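Local coordinates for protein putative platelet activating factor (Streptococcus pneumoniae, PDB 2HSJ) that probably acts as an ester hydrolase of the GDSL-like (SGNH) lipase and acylhydrolase family, although its natural substrate is not known, at residues T22-L27 with V61-R66; I132-E137 with P174-L179; L72-L77 with E112-S117; R138-Q143 with L186-T191. All coordinates share one frame; numbering follows the deposited sequence. Where two conformers were deposited one is given.

Contact 1: residues T22-L27 with V61-R66; sequences TKYRHL and VNRGIR
The long N-terminal helix 3-30 lies across the edge strand 60-64 of the parallel sheet, where Y24 is laid along R63 and reaches G64; the sequence here resembles the second conserved block of SGNH hydrolases. A bend at chi2 (-68°) turns the R63 chain back over the phenol. Its guanidinium stacks nearly flat on the ring, planes 8° apart, in an off-centre cation-pi contact, while R63 CD sits 3.5 Å from the Y24 ring centroid as a CH-pi partner. At the ring edge Y24 OH donates to G64 O at 2.6 Å. The glycine is also held through its amide: G64 N bonds to N62 OD1 at 2.8 Å, an Asx turn. R63 NH1 gives a 3.0 Å bond to N62 O, and R63 NH2 meets N28 and, in a salt bridge, E52 of the second subunit. With both peptide groups of G64 engaged and the arginine pinned by bonds as well as by stacking, the backbone at this block should be rather rigid.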
loop_
_atom_site.group_PDB
_atom_site.type_symbol
_atom_site.label_atom_id
_atom_site.label_comp_id
_atom_site.label_asym_id
_atom_site.label_seq_id
_atom_site.Cartn_x
_atom_site.Cartn_y
_atom_site.Cartn_z
ATOM N N THR D 22 19.416 13.319 -8.041
ATOM C CA THR D 22 18.370 14.303 -8.250
ATOM C C THR D 22 16.994 13.620 -8.360
ATOM O O THR D 22 15.998 14.054 -7.762
ATOM C CB THR D 22 18.683 15.129 -9.503
ATOM O OG1 THR D 22 19.874 15.906 -9.247
ATOM C CG2 THR D 22 17.497 16.051 -9.862
ATOM N N LYS D 23 16.974 12.532 -9.109
ATOM C CA LYS D 23 15.768 11.725 -9.290
ATOM C C LYS D 23 15.258 11.252 -7.925
ATOM O O LYS D 23 14.074 11.427 -7.593
ATOM C CB LYS D 23 16.112 10.527 -10.171
ATOM C CG LYS D 23 14.912 9.633 -10.541
ATOM C CD LYS D 23 15.305 8.373 -11.263
ATOM C CE LYS D 23 14.084 7.680 -11.888
ATOM N NZ LYS D 23 14.456 6.335 -12.492
ATOM N N TYR D 24 16.146 10.672 -7.119
ATOM C CA TYR D 24 15.732 10.184 -5.818
ATOM C C TYR D 24 15.256 11.306 -4.898
ATOM O O TYR D 24 14.273 11.142 -4.182
ATOM C CB TYR D 24 16.909 9.495 -5.173
ATOM C CG TYR D 24 17.243 8.120 -5.735
ATOM C CD1 TYR D 24 16.371 7.444 -6.619
ATOM C CD2 TYR D 24 18.424 7.479 -5.368
ATOM C CE1 TYR D 24 16.687 6.145 -7.106
ATOM C CE2 TYR D 24 18.744 6.214 -5.847
ATOM C CZ TYR D 24 17.880 5.541 -6.695
ATOM O OH TYR D 24 18.207 4.271 -7.160
ATOM N N ARG D 25 15.926 12.448 -4.924
ATOM C CA ARG D 25 15.511 13.530 -4.037
ATOM C C ARG D 25 14.083 13.966 -4.336
ATOM O O ARG D 25 13.303 14.252 -3.416
ATOM C CB ARG D 25 16.499 14.703 -4.076
ATOM C CG ARG D 25 17.752 14.387 -3.311
ATOM C CD ARG D 25 18.722 15.566 -3.347
ATOM N NE ARG D 25 19.891 15.215 -2.533
ATOM C CZ ARG D 25 21.129 15.063 -2.989
ATOM N NH1 ARG D 25 21.415 15.294 -4.270
ATOM N NH2 ARG D 25 22.093 14.717 -2.141
ATOM N N HIS D 26 13.721 13.994 -5.614
ATOM C CA HIS D 26 12.364 14.394 -5.957
ATOM C C HIS D 26 11.364 13.267 -5.645
ATOM O O HIS D 26 10.287 13.516 -5.103
ATOM C CB HIS D 26 12.266 14.794 -7.425
ATOM C CG HIS D 26 11.007 15.548 -7.768
ATOM N ND1 HIS D 26 10.914 16.313 -8.907
ATOM C CD2 HIS D 26 9.820 15.710 -7.117
ATOM C CE1 HIS D 26 9.707 16.853 -8.994
ATOM N NE2 HIS D 26 9.022 16.505 -7.917
ATOM N N LEU D 27 11.730 12.010 -5.945
ATOM C CA LEU D 27 10.827 10.923 -5.603
ATOM C C LEU D 27 10.583 10.818 -4.111
ATOM O O LEU D 27 9.483 10.421 -3.668
ATOM C CB LEU D 27 11.380 9.586 -6.100
ATOM C CG LEU D 27 11.194 9.307 -7.575
ATOM C CD1 LEU D 27 11.949 7.991 -7.884
ATOM C CD2 LEU D 27 9.721 9.201 -7.953
ATOM N N VAL D 61 11.929 -0.491 -1.477
ATOM C CA VAL D 61 12.235 0.586 -2.418
ATOM C C VAL D 61 13.730 0.662 -2.697
ATOM O O VAL D 61 14.556 0.599 -1.779
ATOM C CB VAL D 61 11.674 1.971 -1.900
ATOM C CG1 VAL D 61 12.114 3.150 -2.749
ATOM C CG2 VAL D 61 10.154 1.950 -1.852
ATOM N N ASN D 62 14.065 0.839 -3.978
ATOM C CA ASN D 62 15.452 0.851 -4.417
ATOM C C ASN D 62 16.015 2.253 -4.285
ATOM O O ASN D 62 15.525 3.206 -4.915
ATOM C CB ASN D 62 15.509 0.430 -5.880
ATOM C CG ASN D 62 16.879 -0.063 -6.268
ATOM O OD1 ASN D 62 17.878 0.577 -5.968
ATOM N ND2 ASN D 62 16.942 -1.237 -6.913
ATOM N N ARG D 63 17.080 2.368 -3.498
ATOM C CA ARG D 63 17.844 3.607 -3.474
ATOM C C ARG D 63 19.331 3.281 -3.705
ATOM O O ARG D 63 20.211 3.859 -3.077
ATOM C CB ARG D 63 17.616 4.371 -2.143
ATOM C CG ARG D 63 16.243 5.101 -2.068
ATOM C CD ARG D 63 16.221 6.255 -3.054
ATOM N NE ARG D 63 15.000 7.072 -3.045
ATOM C CZ ARG D 63 13.916 6.767 -3.769
ATOM N NH1 ARG D 63 13.879 5.656 -4.518
ATOM N NH2 ARG D 63 12.838 7.579 -3.736
ATOM N N GLY D 64 19.592 2.408 -4.675
ATOM C CA GLY D 64 20.986 2.114 -5.050
ATOM C C GLY D 64 21.465 3.000 -6.191
ATOM O O GLY D 64 20.663 3.519 -6.987
ATOM N N ILE D 65 22.783 3.168 -6.280
ATOM C CA ILE D 65 23.393 3.953 -7.354
ATOM C C ILE D 65 24.681 3.293 -7.821
ATOM O O ILE D 65 25.587 3.008 -7.011
ATOM C CB ILE D 65 23.702 5.409 -6.923
ATOM C CG1 ILE D 65 22.429 6.098 -6.439
ATOM C CG2 ILE D 65 24.383 6.183 -8.074
ATOM C CD1 ILE D 65 22.521 7.598 -6.210
ATOM N N ARG D 66 24.775 3.067 -9.128
ATOM C CA ARG D 66 25.970 2.458 -9.708
ATOM C C ARG D 66 27.228 3.213 -9.311
ATOM O O ARG D 66 27.232 4.437 -9.172
ATOM C CB ARG D 66 25.859 2.438 -11.228
ATOM C CG ARG D 66 25.921 3.879 -11.833
ATOM C CD ARG D 66 25.368 3.985 -13.199
ATOM N NE ARG D 66 23.923 3.831 -13.203
ATOM C CZ ARG D 66 23.194 4.027 -14.286
ATOM N NH1 ARG D 66 23.793 4.424 -15.410
ATOM N NH2 ARG D 66 21.889 3.846 -14.249
#

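Contact 2: residues I132-E137 with P174-L179; sequences ILPVNE and PVFDCL
P134, F176 and L133 carry this buried contact, with L179 close behind them. The P134 ring touches both F176 and L179. Its CB lies over the F176 face, 4.0 Å from the ring centroid in a CH-pi contact, and the two side chains run past each other in opposite directions. F176 reaches this place because CG is anti to its backbone N (chi1 178°). The ring edge is met in its plane by the carbonyl oxygen of I132, with I132 O 3.4 Å from F176 CD1, and I153 of helix 150-164 packs on the same phenyl side chain. P134 CG also reaches L179, 3.9 Å from L179 CB, the two side chains crossing at about a right angle. L133 CD2 touches V175 CG2 at 3.6 Å, and both methyls border L179, with L133 CD1 3.8 Å from L179 CD1. No hydrogen bond crosses between the segments; just ahead of 132-137, however, S131 OG is hydrogen-bonded to the backbone N of both V175 and F176. Segments 132-137 and 174-179 follow closely on the neighbouring strands 126-130 and 170-173, so apolar packing joins two loops at the C-terminal edge of the parallel sheet, as is characteristic of the alpha/beta SGNH hydrolase fold.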
loop_
_atom_site.group_PDB
_atom_site.type_symbol
_atom_site.label_atom_id
_atom_site.label_comp_id
_atom_site.label_asym_id
_atom_site.label_seq_id
_atom_site.Cartn_x
_atom_site.Cartn_y
_atom_site.Cartn_z
ATOM N N ILE D 132 30.038 -7.486 2.094
ATOM C CA ILE D 132 30.440 -7.288 0.702
ATOM C C ILE D 132 30.487 -8.652 0.005
ATOM O O ILE D 132 30.979 -9.638 0.549
ATOM C CB ILE D 132 31.816 -6.592 0.642
ATOM C CG1 ILE D 132 31.752 -5.230 1.351
ATOM C CG2 ILE D 132 32.336 -6.513 -0.797
ATOM C CD1 ILE D 132 33.126 -4.587 1.621
ATOM N N LEU D 133 29.972 -8.709 -1.224
ATOM C CA LEU D 133 29.854 -9.992 -1.901
ATOM C C LEU D 133 31.200 -10.456 -2.471
ATOM O O LEU D 133 32.080 -9.630 -2.730
ATOM C CB LEU D 133 28.815 -9.909 -3.020
ATOM C CG LEU D 133 27.470 -9.273 -2.675
ATOM C CD1 LEU D 133 26.504 -9.424 -3.851
ATOM C CD2 LEU D 133 26.901 -9.917 -1.457
ATOM N N PRO D 134 31.363 -11.775 -2.706
ATOM C CA PRO D 134 32.602 -12.288 -3.329
ATOM C C PRO D 134 32.682 -11.889 -4.804
ATOM O O PRO D 134 31.663 -11.532 -5.425
ATOM C CB PRO D 134 32.478 -13.813 -3.215
ATOM C CG PRO D 134 30.972 -14.043 -3.125
ATOM C CD PRO D 134 30.367 -12.837 -2.456
ATOM N N VAL D 135 33.893 -11.958 -5.336
ATOM C CA VAL D 135 34.145 -11.819 -6.748
ATOM C C VAL D 135 34.621 -13.156 -7.294
ATOM O O VAL D 135 34.985 -14.069 -6.535
ATOM C CB VAL D 135 35.194 -10.722 -7.022
ATOM C CG1 VAL D 135 34.633 -9.380 -6.612
ATOM C CG2 VAL D 135 36.535 -11.028 -6.310
ATOM N N ASN D 136 34.634 -13.263 -8.619
ATOM C CA ASN D 136 35.201 -14.432 -9.275
ATOM C C ASN D 136 36.562 -14.044 -9.809
ATOM O O ASN D 136 36.690 -13.083 -10.571
ATOM C CB ASN D 136 34.264 -14.965 -10.360
ATOM C CG ASN D 136 34.722 -16.312 -10.903
ATOM O OD1 ASN D 136 35.775 -16.405 -11.511
ATOM N ND2 ASN D 136 33.936 -17.367 -10.659
ATOM N N GLU D 137 37.577 -14.806 -9.388
ATOM C CA GLU D 137 38.968 -14.451 -9.662
ATOM C C GLU D 137 39.511 -15.087 -10.954
ATOM O O GLU D 137 40.701 -14.956 -11.250
ATOM C CB GLU D 137 39.860 -14.758 -8.436
ATOM C CG GLU D 137 39.608 -13.806 -7.245
ATOM C CD GLU D 137 40.426 -14.151 -5.991
ATOM O OE1 GLU D 137 41.186 -15.141 -6.029
ATOM O OE2 GLU D 137 40.329 -13.416 -4.975
ATOM N N PRO D 174 25.540 -12.053 6.918
ATOM C CA PRO D 174 26.586 -12.807 6.223
ATOM C C PRO D 174 26.012 -13.504 5.004
ATOM O O PRO D 174 25.373 -14.554 5.118
ATOM C CB PRO D 174 27.059 -13.805 7.297
ATOM C CG PRO D 174 25.852 -14.014 8.169
ATOM C CD PRO D 174 25.021 -12.773 8.105
ATOM N N VAL D 175 26.144 -12.865 3.846
ATOM C CA VAL D 175 25.660 -13.462 2.593
ATOM C C VAL D 175 26.814 -13.904 1.681
ATOM O O VAL D 175 26.590 -14.609 0.703
ATOM C CB VAL D 175 24.692 -12.536 1.806
ATOM C CG1 VAL D 175 23.392 -12.344 2.555
ATOM C CG2 VAL D 175 25.300 -11.193 1.501
ATOM N N PHE D 176 28.043 -13.467 1.999
ATOM C CA PHE D 176 29.228 -13.826 1.224
ATOM C C PHE D 176 29.278 -15.327 0.940
ATOM O O PHE D 176 29.358 -15.747 -0.221
ATOM C CB PHE D 176 30.481 -13.356 1.977
ATOM C CG PHE D 176 31.780 -13.702 1.310
ATOM C CD1 PHE D 176 32.471 -12.738 0.584
ATOM C CD2 PHE D 176 32.325 -14.984 1.423
ATOM C CE1 PHE D 176 33.683 -13.046 -0.028
ATOM C CE2 PHE D 176 33.542 -15.301 0.808
ATOM C CZ PHE D 176 34.215 -14.332 0.077
ATOM N N ASP D 177 29.182 -16.138 1.991
ATOM C CA ASP D 177 29.382 -17.577 1.827
ATOM C C ASP D 177 28.286 -18.221 0.966
ATOM O O ASP D 177 28.540 -19.223 0.271
ATOM C CB ASP D 177 29.494 -18.266 3.187
ATOM C CG ASP D 177 30.781 -17.893 3.947
ATOM O OD1 ASP D 177 31.801 -17.542 3.312
ATOM O OD2 ASP D 177 30.786 -17.998 5.196
ATOM N N CYS D 178 27.088 -17.634 0.981
ATOM C CA CYS D 178 25.970 -18.134 0.159
ATOM C C CYS D 178 26.203 -18.025 -1.337
ATOM O O CYS D 178 25.570 -18.738 -2.117
ATOM C CB CYS D 178 24.662 -17.426 0.497
ATOM S SG CYS D 178 24.067 -17.843 2.170
ATOM N N LEU D 179 27.094 -17.123 -1.734
ATOM C CA LEU D 179 27.317 -16.840 -3.150
ATOM C C LEU D 179 28.606 -17.465 -3.666
ATOM O O LEU D 179 28.883 -17.401 -4.858
ATOM C CB LEU D 179 27.303 -15.325 -3.436
ATOM C CG LEU D 179 25.996 -14.617 -3.089
ATOM C CD1 LEU D 179 26.124 -13.156 -3.489
ATOM C CD2 LEU D 179 24.812 -15.298 -3.751
#

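Contact 3: residues L72-L77 with E112-S117; sequences LLLENL and EAIIQS
The side chain of I114 of helix 104-121 meets three leucines, L73, L74 and L77, on and just after helix 70-75. From CB it forks. The CG2 branch, anti to the backbone N, heads for L77 and comes 4.1 Å from L77 CD1. The CG1 branch lies beside the backbone N (chi1 -68°) and passes L74, with I114 CG1 3.9 Å from L74 CD1 and slightly farther from L74 CB. Beyond it the tip methyl, CD1, arrives at L73, touching L73 CD2 at 3.8 Å and, almost as closely, CG; these two side chains cross at about a right angle. Each helix belongs to a beta-alpha-beta crossover of the parallel sheet: helix 70-75 joins strand 60-64 to strand 88-92, and strand 88-92 is linked to strand 126-130 through helix 104-121, so the contact packs successive crossovers against each other without any hydrogen bond between them. A113, next to I114, and S117, about a turn further on, take the leucine ends: L74 CD1 rests 3.9 Å from A113 CB, and L77 CD2 lies 3.7 Å from S117 OG. Helix 70-75 ends just before N76, which doubles back on its own chain, since N76 ND2 donates to L72 O at 3.1 Å and the backbone N of N76 bonds to the same oxygen. E112 and Q116 are both hydrogen-bonded to the hydroxyl of Y167, a residue of the magnesium site.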
loop_
_atom_site.group_PDB
_atom_site.type_symbol
_atom_site.label_atom_id
_atom_site.label_comp_id
_atom_site.label_asym_id
_atom_site.label_seq_id
_atom_site.Cartn_x
_atom_site.Cartn_y
_atom_site.Cartn_z
ATOM N N LEU D 72 30.662 8.627 -0.900
ATOM C CA LEU D 72 29.653 9.286 -1.725
ATOM C C LEU D 72 28.283 9.139 -1.070
ATOM O O LEU D 72 27.467 10.080 -1.058
ATOM C CB LEU D 72 29.612 8.659 -3.125
ATOM C CG LEU D 72 30.897 8.704 -3.949
ATOM C CD1 LEU D 72 30.728 7.845 -5.225
ATOM C CD2 LEU D 72 31.262 10.141 -4.304
ATOM N N LEU D 73 28.049 7.964 -0.497
ATOM C CA LEU D 73 26.774 7.705 0.175
ATOM C C LEU D 73 26.610 8.592 1.393
ATOM O O LEU D 73 25.554 9.187 1.599
ATOM C CB LEU D 73 26.627 6.221 0.558
ATOM C CG LEU D 73 25.466 5.829 1.468
ATOM C CD1 LEU D 73 24.167 6.206 0.756
ATOM C CD2 LEU D 73 25.511 4.328 1.768
ATOM N N LEU D 74 27.663 8.693 2.193
ATOM C CA LEU D 74 27.597 9.561 3.356
ATOM C C LEU D 74 27.296 11.019 2.980
ATOM O O LEU D 74 26.425 11.658 3.571
ATOM C CB LEU D 74 28.905 9.473 4.159
ATOM C CG LEU D 74 28.978 10.445 5.344
ATOM C CD1 LEU D 74 27.866 10.179 6.383
ATOM C CD2 LEU D 74 30.366 10.390 5.975
ATOM N N GLU D 75 28.006 11.526 1.975
ATOM C CA GLU D 75 27.835 12.906 1.540
ATOM C C GLU D 75 26.408 13.190 1.053
ATOM O O GLU D 75 25.863 14.277 1.290
ATOM C CB GLU D 75 28.838 13.186 0.419
ATOM C CG GLU D 75 28.952 14.627 0.020
ATOM C CD GLU D 75 29.699 14.806 -1.294
ATOM O OE1 GLU D 75 30.592 13.973 -1.602
ATOM O OE2 GLU D 75 29.382 15.777 -2.019
ATOM N N ASN D 76 25.800 12.188 0.403
ATOM C CA ASN D 76 24.491 12.342 -0.224
ATOM C C ASN D 76 23.415 11.511 0.439
ATOM O O ASN D 76 22.437 11.150 -0.207
ATOM C CB ASN D 76 24.586 11.965 -1.690
ATOM C CG ASN D 76 25.427 12.953 -2.453
ATOM O OD1 ASN D 76 24.955 14.037 -2.807
ATOM N ND2 ASN D 76 26.701 12.624 -2.639
ATOM N N LEU D 77 23.593 11.210 1.727
ATOM C CA LEU D 77 22.718 10.261 2.398
ATOM C C LEU D 77 21.233 10.622 2.317
ATOM O O LEU D 77 20.357 9.737 2.253
ATOM C CB LEU D 77 23.151 10.123 3.854
ATOM C CG LEU D 77 22.419 9.069 4.681
ATOM C CD1 LEU D 77 22.565 7.670 4.078
ATOM C CD2 LEU D 77 22.981 9.088 6.133
ATOM N N GLU D 112 30.283 4.085 9.876
ATOM C CA GLU D 112 29.880 4.416 11.233
ATOM C C GLU D 112 29.099 5.722 11.264
ATOM O O GLU D 112 28.053 5.822 11.917
ATOM C CB GLU D 112 31.069 4.417 12.184
ATOM C CG GLU D 112 30.592 4.551 13.611
ATOM C CD GLU D 112 31.616 4.130 14.639
ATOM O OE1 GLU D 112 32.819 4.051 14.293
ATOM O OE2 GLU D 112 31.192 3.885 15.800
ATOM N N ALA D 113 29.550 6.713 10.494
ATOM C CA ALA D 113 28.804 7.971 10.418
ATOM C C ALA D 113 27.390 7.814 9.804
ATOM O O ALA D 113 26.440 8.483 10.220
ATOM C CB ALA D 113 29.597 8.980 9.610
ATOM N N ILE D 114 27.276 6.961 8.797
ATOM C CA ILE D 114 25.952 6.663 8.193
ATOM C C ILE D 114 25.008 6.074 9.272
ATOM O O ILE D 114 23.882 6.531 9.465
ATOM C CB ILE D 114 26.087 5.720 6.990
ATOM C CG1 ILE D 114 26.789 6.427 5.826
ATOM C CG2 ILE D 114 24.702 5.206 6.565
ATOM C CD1 ILE D 114 27.461 5.518 4.820
ATOM N N ILE D 115 25.498 5.065 9.991
ATOM C CA ILE D 115 24.712 4.433 11.044
ATOM C C ILE D 115 24.249 5.473 12.054
ATOM O O ILE D 115 23.070 5.531 12.438
ATOM C CB ILE D 115 25.533 3.321 11.755
ATOM C CG1 ILE D 115 25.728 2.145 10.809
ATOM C CG2 ILE D 115 24.830 2.865 13.023
ATOM C CD1 ILE D 115 26.845 1.211 11.250
ATOM N N GLN D 116 25.184 6.313 12.501
ATOM C CA GLN D 116 24.825 7.338 13.472
ATOM C C GLN D 116 23.836 8.381 12.921
ATOM O O GLN D 116 22.960 8.856 13.640
ATOM C CB GLN D 116 26.069 8.029 13.990
ATOM C CG GLN D 116 26.974 7.096 14.742
ATOM C CD GLN D 116 28.302 7.743 15.079
ATOM O OE1 GLN D 116 28.661 8.787 14.532
ATOM N NE2 GLN D 116 29.039 7.125 15.969
ATOM N N SER D 117 23.964 8.732 11.641
ATOM C CA SER D 117 23.045 9.701 11.069
ATOM C C SER D 117 21.623 9.112 10.960
ATOM O O SER D 117 20.626 9.770 11.287
ATOM C CB SER D 117 23.584 10.142 9.722
ATOM O OG SER D 117 22.799 11.195 9.188
#

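Contact 4: residues R138-Q143 with L186-T191; sequences REEYQQ and LKKEYT
K188 starts out with CG anti to its backbone N (chi1 -167°) and then bends at chi2, which lays CG, CD and CE across the hydroxyl of Y141; a further bend at chi4 sets the direction of NZ. Y141 OH lies 3.3 Å from K188 CG. E140, whose CG sits between backbone N and carbonyl carbon (chi1 63°), brings OE2 to 3.4 Å from K188 CE, yet K188 NZ stays 4.5 Å from that oxygen, too far for a salt bridge. The carboxylate is instead gripped side-on by R138: NE bonds to E140 OE2 at 2.9 Å on its anti lone pair, and NH2 reaches the same oxygen from above the carboxylate plane. A water ties the segments together, 2.7 Å from Y141 OH and donating to T191 O at 2.8 Å. T191 OG1 is hydrogen-bonded to H196 O and G194 N. The loop running from T191 to H196 contains an Asp-X-X-His sequence, consistent with the final conserved block of SGNH hydrolases, which in relatives supplies the catalytic Asp and His.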
loop_
_atom_site.group_PDB
_atom_site.type_symbol
_atom_site.label_atom_id
_atom_site.label_comp_id
_atom_site.label_asym_id
_atom_site.label_seq_id
_atom_site.Cartn_x
_atom_site.Cartn_y
_atom_site.Cartn_z
ATOM N N ARG D 138 38.651 -15.747 -11.736
ATOM C CA ARG D 138 39.084 -16.352 -13.015
ATOM C C ARG D 138 39.638 -15.263 -13.923
ATOM O O ARG D 138 39.156 -14.131 -13.908
ATOM C CB ARG D 138 37.937 -17.087 -13.721
ATOM C CG ARG D 138 37.584 -18.460 -13.122
ATOM C CD ARG D 138 36.303 -19.051 -13.748
ATOM N NE ARG D 138 36.406 -19.269 -15.196
ATOM C CZ ARG D 138 36.936 -20.348 -15.773
ATOM N NH1 ARG D 138 37.434 -21.338 -15.038
ATOM N NH2 ARG D 138 36.975 -20.428 -17.099
ATOM N N GLU D 139 40.658 -15.607 -14.711
ATOM C CA GLU D 139 41.305 -14.636 -15.590
ATOM C C GLU D 139 40.332 -13.867 -16.514
ATOM O O GLU D 139 40.500 -12.665 -16.752
ATOM C CB GLU D 139 42.403 -15.319 -16.422
ATOM C CG GLU D 139 43.333 -14.334 -17.122
ATOM C CD GLU D 139 44.191 -14.960 -18.227
ATOM O OE1 GLU D 139 44.387 -16.207 -18.253
ATOM O OE2 GLU D 139 44.690 -14.186 -19.078
ATOM N N GLU D 140 39.304 -14.559 -17.009
ATOM C CA GLU D 140 38.343 -13.961 -17.945
ATOM C C GLU D 140 37.553 -12.779 -17.377
ATOM O O GLU D 140 36.955 -12.020 -18.135
ATOM C CB GLU D 140 37.368 -15.020 -18.461
ATOM C CG GLU D 140 36.490 -15.651 -17.384
ATOM C CD GLU D 140 35.461 -16.611 -17.956
ATOM O OE1 GLU D 140 34.815 -16.257 -18.968
ATOM O OE2 GLU D 140 35.303 -17.711 -17.388
ATOM N N TYR D 141 37.538 -12.633 -16.051
ATOM C CA TYR D 141 36.755 -11.584 -15.397
ATOM C C TYR D 141 37.592 -10.439 -14.839
ATOM O O TYR D 141 37.062 -9.570 -14.142
ATOM C CB TYR D 141 35.958 -12.177 -14.234
ATOM C CG TYR D 141 34.957 -13.237 -14.601
ATOM C CD1 TYR D 141 34.009 -13.016 -15.590
ATOM C CD2 TYR D 141 34.927 -14.443 -13.914
ATOM C CE1 TYR D 141 33.064 -13.999 -15.903
ATOM C CE2 TYR D 141 33.998 -15.421 -14.217
ATOM C CZ TYR D 141 33.073 -15.193 -15.211
ATOM O OH TYR D 141 32.144 -16.171 -15.502
ATOM N N GLN D 142 38.889 -10.444 -15.137
ATOM C CA GLN D 142 39.808 -9.454 -14.561
ATOM C C GLN D 142 39.446 -7.974 -14.826
ATOM O O GLN D 142 39.736 -7.124 -13.984
ATOM C CB GLN D 142 41.262 -9.766 -14.944
ATOM C CG GLN D 142 41.804 -11.026 -14.274
ATOM C CD GLN D 142 43.202 -11.435 -14.748
ATOM O OE1 GLN D 142 43.628 -11.109 -15.864
ATOM N NE2 GLN D 142 43.921 -12.165 -13.893
ATOM N N GLN D 143 38.777 -7.700 -15.950
ATOM C CA GLN D 143 38.368 -6.338 -16.359
ATOM C C GLN D 143 37.356 -5.638 -15.442
ATOM O O GLN D 143 37.392 -4.410 -15.284
ATOM C CB GLN D 143 37.793 -6.357 -17.780
ATOM C CG GLN D 143 38.777 -6.774 -18.852
ATOM C CD GLN D 143 38.178 -6.714 -20.238
ATOM O OE1 GLN D 143 37.208 -7.410 -20.547
ATOM N NE2 GLN D 143 38.760 -5.879 -21.088
ATOM N N LEU D 186 32.986 -16.179 -6.135
ATOM C CA LEU D 186 31.621 -15.972 -6.588
ATOM C C LEU D 186 31.310 -17.010 -7.681
ATOM O O LEU D 186 32.022 -17.076 -8.684
ATOM C CB LEU D 186 31.476 -14.573 -7.177
ATOM C CG LEU D 186 30.140 -14.165 -7.784
ATOM C CD1 LEU D 186 29.052 -14.218 -6.744
ATOM C CD2 LEU D 186 30.299 -12.749 -8.306
ATOM N N LYS D 187 30.252 -17.808 -7.485
ATOM C CA LYS D 187 29.929 -18.901 -8.425
ATOM C C LYS D 187 29.804 -18.387 -9.844
ATOM O O LYS D 187 29.171 -17.339 -10.077
ATOM C CB LYS D 187 28.625 -19.635 -8.038
ATOM C CG LYS D 187 28.686 -20.414 -6.737
ATOM C CD LYS D 187 27.387 -21.160 -6.381
ATOM C CE LYS D 187 26.793 -21.904 -7.573
ATOM N NZ LYS D 187 25.670 -22.863 -7.186
ATOM N N LYS D 188 30.366 -19.130 -10.796
ATOM C CA LYS D 188 30.271 -18.712 -12.185
ATOM C C LYS D 188 28.812 -18.442 -12.590
ATOM O O LYS D 188 28.514 -17.425 -13.233
ATOM C CB LYS D 188 30.947 -19.734 -13.121
ATOM C CG LYS D 188 31.146 -19.196 -14.536
ATOM C CD LYS D 188 32.438 -19.695 -15.162
ATOM C CE LYS D 188 32.471 -19.396 -16.637
ATOM N NZ LYS D 188 31.620 -20.382 -17.372
ATOM N N GLU D 189 27.888 -19.321 -12.189
ATOM C CA GLU D 189 26.496 -19.129 -12.583
ATOM C C GLU D 189 25.857 -17.889 -11.979
ATOM O O GLU D 189 24.844 -17.440 -12.481
ATOM C CB GLU D 189 25.614 -20.335 -12.279
ATOM C CG GLU D 189 25.425 -20.639 -10.848
ATOM C CD GLU D 189 24.154 -21.455 -10.575
ATOM O OE1 GLU D 189 23.063 -21.120 -11.118
ATOM O OE2 GLU D 189 24.260 -22.444 -9.817
ATOM N N TYR D 190 26.453 -17.360 -10.910
ATOM C CA TYR D 190 25.878 -16.238 -10.164
ATOM C C TYR D 190 26.370 -14.885 -10.659
ATOM O O TYR D 190 25.938 -13.865 -10.127
ATOM C CB TYR D 190 26.198 -16.395 -8.657
ATOM C CG TYR D 190 25.473 -17.499 -7.926
ATOM C CD1 TYR D 190 24.452 -18.220 -8.528
ATOM C CD2 TYR D 190 25.831 -17.821 -6.621
ATOM C CE1 TYR D 190 23.784 -19.232 -7.838
ATOM C CE2 TYR D 190 25.180 -18.795 -5.932
ATOM C CZ TYR D 190 24.170 -19.507 -6.542
ATOM O OH TYR D 190 23.550 -20.486 -5.785
ATOM N N THR D 191 27.264 -14.891 -11.645
ATOM C CA THR D 191 27.896 -13.648 -12.106
ATOM C C THR D 191 27.767 -13.403 -13.616
ATOM O O THR D 191 27.702 -14.358 -14.396
ATOM C CB THR D 191 29.369 -13.550 -11.645
ATOM O OG1 THR D 191 29.855 -12.219 -11.850
ATOM C CG2 THR D 191 30.260 -14.516 -12.403
HETATM O O HOH W 1 29.445 -16.018 -15.922
#

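In the fold
Contacts 2 and 4 adjoin on one side of the chain, their centres 12 Å apart; L186 joins them, with V135 O to L186 N at 2.9 Å and N136 ND2 to L186 O at 2.8 Å, probable hydrogen bonds. Contacts 1 and 3 also touch, through R25 NH2 and N76 OD1 at 3.0 Å. The pairs are well separated: contact 3 lies about 31 Å from contact 4, centre to centre. Contact 1, the only one of the four reached by another subunit, and contact 4 both border probable conserved SGNH blocks, yet their nearest atoms are about 14 Å apart. In contact 2, the V175 side chain is about 11 Å from a bound magnesium ion.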